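Local coordinates for extracellular protein containing a SCP domain (Bacillus anthracis, PDB 4IFA), which is of unknown function but is probably secreted, pairing a CAP-associated N-terminal domain with a domain of the cysteine-rich secretory protein (SCP/CAP) family, at residues 86-91 and 228-233; 107-112 and 117-122. One frame throughout, in Å; residues are numbered along the deposited sequence. Where two conformers were deposited one is given.

In the fold
From the N terminus, the chain runs through strand 80-84 into the loop holding 86-91, goes out along strand 92-97, comes back along strand 100-106, and then enters the long connection that leads to helix 122-128. Interaction 2 folds that connection on itself, 107-112 against 117-122, closing a short loop with four residues between its segments. Interaction 1 closes a far longer one: 136 residues separate 86-91 from 228-233 on helix 210-234, and interaction 2 is nested inside it. Their centres lie about 12 Å apart, and probable backbone hydrogen bonds join 86-91 to 107-112. Interaction 2 stays within the CAP-associated N-terminal region, whereas interaction 1 ties that region to the secretory-protein family region.

Interaction 1 of 2, residues 86-91 and 228-233; sequences QDLAQY and TNIIRS
I230 packs against L88 with CG1 and against Y91 with CD1; the contact is van der Waals packing, mainly between apolar side chains. On the L88 side, CD2 of L88 lies 4.0 Å from CG1 of I230, and CB of L88 approaches the same carbon at 4.1 Å, so the leucine lies obliquely across the stem of the isoleucine. The other leucine methyl, CD1 of L88, reaches CB of N229 at 4.1 Å. With I230 CG1 beside its own backbone N (chi1 -72°) and the chain extended to CD1, the isoleucine projects from the helix toward the tyrosine. There CD1 of I230 comes within 3.5 Å of Y91 CB and 3.7 Å of Y91 CG, the two side chains crossing at about a right angle near the root of the ring. The same methyl lies 3.9 Å from L88 O. This is a loop-to-helix contact joining segments of two family regions: 86-91 links strands 80-84 and 92-97 of the antiparallel sheet in the CAP-associated N-terminal region, while 228-233, on helix 210-234, falls within the cysteine-rich secretory protein family region.

Polar groups hold each side separately. In the loop, D87 OD1 accepts from A89 N at 2.9 Å, an Asx turn, although the donor stands 37° out of the carboxylate plane. Backbone bonds tie A89 to Q110 and Y91 to A107 and G108. The Y91 hydroxyl is hydrogen-bonded to Q93 OE1. On the helix, the amide oxygen of N229 accepts from L240 N.

Interaction 2 of 2, residues 107-112 and 117-122; sequences AGEQVK and YINEKY
I118 lays its side chain against the backbone of G108 and E109: its CG1 is 3.6 Å from G108 O, and its CB is 3.8 Å from E109 O. Two beta turns face each other here, type I from G108 to V111 and type II from Y117 to E120, in the connection between strand 100-106 and helix 122-128 of the CAP-associated N-terminal region. N119, at the third position of the type II turn, has the positive phi (107°) expected there. Its side chain crosses that of E109 at about a right angle. In one of the two modelled conformers of E109, and so with less certainty, N119 ND2 donates to E109 OE1 at 3.1 Å. That conformer has CG anti to the backbone N (chi1 -174°) and an extended chain. The acceptor lies close to the amide plane of N119, but the donor comes from far above the carboxylate plane, with the two planes 74° apart. The other carboxylate oxygen, E109 OE2, hydrogen-bonds the amine of a bound Tris molecule, probably from the crystallisation liquor.

Two waters bridge the backbones. One donates to E109 O and V111 O and accepts from I118 N at 3.0 Å; the other, which also donates to E109 O, gives its second hydrogen to I118 O at 2.7 Å.

Interaction 1 of 2, residues 86-91 and 228-233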
# COMPACT_ATOMS: atom_id res chain seq x y z
N GLN A 86 14.45 -2.73 4.23
CA GLN A 86 15.60 -3.65 4.05
C GLN A 86 15.40 -5.05 4.64
O GLN A 86 16.13 -5.99 4.29
CB GLN A 86 16.91 -2.98 4.46
CG GLN A 86 17.26 -1.74 3.58
CD GLN A 86 17.44 -2.04 2.07
OE1 GLN A 86 18.33 -2.81 1.67
NE2 GLN A 86 16.62 -1.40 1.22
N ASP A 87 14.40 -5.20 5.50
CA ASP A 87 14.04 -6.48 6.05
C ASP A 87 12.54 -6.60 5.84
O ASP A 87 11.74 -5.94 6.53
CB ASP A 87 14.39 -6.54 7.54
CG ASP A 87 14.00 -7.86 8.19
OD1 ASP A 87 13.22 -8.66 7.63
OD2 ASP A 87 14.52 -8.09 9.32
N LEU A 88 12.14 -7.50 4.94
CA LEU A 88 10.71 -7.64 4.63
C LEU A 88 9.85 -8.04 5.82
O LEU A 88 8.68 -7.66 5.86
CB LEU A 88 10.45 -8.54 3.41
CG LEU A 88 10.92 -7.99 2.05
CD1 LEU A 88 10.40 -8.92 0.94
CD2 LEU A 88 10.54 -6.50 1.75
N ALA A 89 10.42 -8.74 6.81
CA ALA A 89 9.67 -9.13 8.02
C ALA A 89 9.35 -7.95 8.93
O ALA A 89 8.49 -8.05 9.82
CB ALA A 89 10.46 -10.18 8.80
N GLN A 90 10.07 -6.84 8.73
CA GLN A 90 9.96 -5.62 9.56
C GLN A 90 9.45 -4.39 8.78
O GLN A 90 9.58 -3.24 9.20
CB GLN A 90 11.30 -5.29 10.23
CG GLN A 90 11.90 -6.43 11.03
CD GLN A 90 11.12 -6.80 12.26
OE1 GLN A 90 10.30 -6.04 12.77
NE2 GLN A 90 11.38 -8.01 12.76
N TYR A 91 8.87 -4.61 7.59
CA TYR A 91 8.54 -3.50 6.69
C TYR A 91 7.57 -2.54 7.30
O TYR A 91 6.48 -2.92 7.77
CB TYR A 91 7.94 -4.04 5.36
CG TYR A 91 7.70 -2.98 4.31
CD1 TYR A 91 8.53 -2.89 3.22
CD2 TYR A 91 6.69 -2.05 4.44
CE1 TYR A 91 8.37 -1.88 2.27
CE2 TYR A 91 6.52 -1.02 3.51
CZ TYR A 91 7.37 -0.94 2.43
OH TYR A 91 7.20 0.03 1.47
N THR A 228 4.51 -6.30 -3.04
CA THR A 228 4.16 -7.52 -3.81
C THR A 228 5.09 -8.64 -3.33
O THR A 228 4.63 -9.77 -3.20
CB THR A 228 4.29 -7.31 -5.34
OG1 THR A 228 3.26 -6.38 -5.74
CG2 THR A 228 4.02 -8.59 -6.11
N ASN A 229 6.37 -8.36 -3.10
CA ASN A 229 7.28 -9.38 -2.61
C ASN A 229 6.92 -9.84 -1.18
O ASN A 229 7.13 -10.99 -0.84
CB ASN A 229 8.73 -9.01 -2.77
CG ASN A 229 9.23 -9.23 -4.18
OD1 ASN A 229 8.76 -10.16 -4.83
ND2 ASN A 229 10.17 -8.42 -4.64
N ILE A 230 6.34 -8.95 -0.36
CA ILE A 230 5.82 -9.36 0.95
C ILE A 230 4.68 -10.37 0.77
O ILE A 230 4.61 -11.38 1.47
CB ILE A 230 5.42 -8.14 1.78
CG1 ILE A 230 6.71 -7.44 2.21
CG2 ILE A 230 4.53 -8.53 2.96
CD1 ILE A 230 6.52 -6.22 3.01
N ILE A 231 3.79 -10.12 -0.19
CA ILE A 231 2.77 -11.07 -0.51
C ILE A 231 3.39 -12.39 -0.97
O ILE A 231 2.95 -13.49 -0.53
CB ILE A 231 1.83 -10.49 -1.61
CG1 ILE A 231 0.99 -9.36 -1.06
CG2 ILE A 231 0.91 -11.59 -2.15
CD1 ILE A 231 0.29 -8.49 -2.10
N ARG A 232 4.36 -12.33 -1.87
CA ARG A 232 5.02 -13.57 -2.39
C ARG A 232 5.58 -14.37 -1.19
O ARG A 232 5.35 -15.59 -1.06
CB ARG A 232 6.13 -13.31 -3.39
CG ARG A 232 5.85 -12.48 -4.64
CD ARG A 232 5.21 -13.19 -5.71
NE ARG A 232 6.06 -14.19 -6.36
CZ ARG A 232 5.70 -14.86 -7.45
NH1 ARG A 232 4.53 -14.63 -8.00
NH2 ARG A 232 6.53 -15.76 -7.98
N SER A 233 6.30 -13.71 -0.31
CA SER A 233 6.88 -14.37 0.85
C SER A 233 5.82 -15.03 1.75
O SER A 233 6.00 -16.15 2.20
CB SER A 233 7.74 -13.36 1.63
OG SER A 233 8.47 -13.99 2.68

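Interaction 2 of 2, residues 107-112 and 117-122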
# COMPACT_ATOMS: atom_id res chain seq x y z
N ALA A 107 3.54 -3.43 7.03
CA ALA A 107 3.34 -4.68 6.26
C ALA A 107 4.16 -5.84 6.78
O ALA A 107 3.86 -6.99 6.48
CB ALA A 107 3.70 -4.42 4.78
N GLY A 108 5.23 -5.61 7.53
CA GLY A 108 6.07 -6.70 8.00
C GLY A 108 5.37 -7.59 8.99
O GLY A 108 4.75 -7.11 9.95
N GLU A 109 5.48 -8.90 8.76
CA GLU A 109 4.81 -9.88 9.58
C GLU A 109 5.15 -9.82 11.05
O GLU A 109 4.31 -10.14 11.90
CB GLU A 109 5.08 -11.30 9.05
CG GLU A 109 4.28 -12.38 9.78
CD GLU A 109 4.27 -13.76 9.09
OE1 GLU A 109 4.34 -14.78 9.82
OE2 GLU A 109 4.16 -13.83 7.85
N GLN A 110 6.36 -9.35 11.37
CA GLN A 110 6.83 -9.31 12.74
C GLN A 110 6.66 -7.96 13.42
O GLN A 110 7.00 -7.81 14.61
CB GLN A 110 8.30 -9.74 12.81
CG GLN A 110 8.53 -11.18 12.38
CD GLN A 110 7.65 -12.19 13.09
OE1 GLN A 110 7.50 -12.14 14.31
NE2 GLN A 110 7.05 -13.10 12.33
N VAL A 111 6.14 -6.97 12.71
CA VAL A 111 6.00 -5.63 13.30
C VAL A 111 4.85 -5.63 14.32
O VAL A 111 3.75 -6.10 14.02
CB VAL A 111 5.72 -4.58 12.24
CG1 VAL A 111 5.52 -3.19 12.83
CG2 VAL A 111 6.89 -4.56 11.18
N LYS A 112 5.11 -5.10 15.50
CA LYS A 112 4.09 -5.05 16.54
C LYS A 112 2.98 -4.06 16.19
O LYS A 112 3.23 -2.88 15.88
CB LYS A 112 4.73 -4.64 17.88
CG LYS A 112 5.87 -5.55 18.36
CD LYS A 112 5.52 -7.03 18.33
CE LYS A 112 6.62 -7.89 19.00
NZ LYS A 112 6.21 -9.31 19.08
N TYR A 117 -2.22 -8.63 15.58
CA TYR A 117 -0.96 -9.12 15.00
C TYR A 117 -1.18 -9.31 13.51
O TYR A 117 -2.29 -9.64 13.11
CB TYR A 117 -0.40 -10.37 15.66
CG TYR A 117 -1.27 -11.59 15.55
CD1 TYR A 117 -1.02 -12.56 14.62
CD2 TYR A 117 -2.27 -11.82 16.47
CE1 TYR A 117 -1.78 -13.70 14.57
CE2 TYR A 117 -3.04 -12.96 16.41
CZ TYR A 117 -2.79 -13.89 15.46
OH TYR A 117 -3.57 -15.06 15.38
N ILE A 118 -0.14 -9.13 12.70
CA ILE A 118 -0.24 -9.39 11.26
C ILE A 118 -0.42 -10.89 11.15
O ILE A 118 0.36 -11.66 11.72
CB ILE A 118 1.01 -8.90 10.52
CG1 ILE A 118 1.18 -7.38 10.66
CG2 ILE A 118 0.97 -9.31 9.06
CD1 ILE A 118 0.09 -6.51 9.99
N ASN A 119 -1.50 -11.30 10.44
CA ASN A 119 -1.98 -12.67 10.19
C ASN A 119 -3.26 -12.96 10.99
O ASN A 119 -3.90 -13.99 10.77
CB ASN A 119 -0.99 -13.79 10.55
CG ASN A 119 0.32 -13.76 9.79
OD1 ASN A 119 0.44 -13.11 8.78
ND2 ASN A 119 1.30 -14.53 10.31
N GLU A 120 -3.64 -12.09 11.90
CA GLU A 120 -4.81 -12.35 12.75
C GLU A 120 -6.09 -12.47 11.96
O GLU A 120 -6.32 -11.73 10.99
CB GLU A 120 -4.95 -11.25 13.81
CG GLU A 120 -5.95 -11.57 14.93
CD GLU A 120 -5.94 -10.59 16.07
OE1 GLU A 120 -5.36 -9.51 15.96
OE2 GLU A 120 -6.50 -10.98 17.15
N LYS A 121 -6.95 -13.41 12.34
CA LYS A 121 -8.21 -13.61 11.68
C LYS A 121 -9.19 -12.47 11.92
O LYS A 121 -9.29 -11.92 13.03
CB LYS A 121 -8.86 -14.92 12.09
CG LYS A 121 -8.11 -16.20 11.74
CD LYS A 121 -7.95 -16.41 10.24
CE LYS A 121 -7.55 -17.86 9.94
NZ LYS A 121 -7.21 -18.05 8.52
N TYR A 122 -9.93 -12.12 10.86
CA TYR A 122 -10.93 -11.06 10.94
C TYR A 122 -11.90 -11.24 12.14
O TYR A 122 -12.21 -10.27 12.81
CB TYR A 122 -11.74 -11.01 9.61
CG TYR A 122 -12.71 -9.85 9.52
CD1 TYR A 122 -12.34 -8.65 8.96
CD2 TYR A 122 -13.97 -9.94 10.05
CE1 TYR A 122 -13.20 -7.60 8.86
CE2 TYR A 122 -14.86 -8.89 9.97
CZ TYR A 122 -14.45 -7.69 9.43
OH TYR A 122 -15.34 -6.63 9.33
O HOH W 1 2.65 -8.56 13.63
O HOH W 2 2.68 -12.16 13.00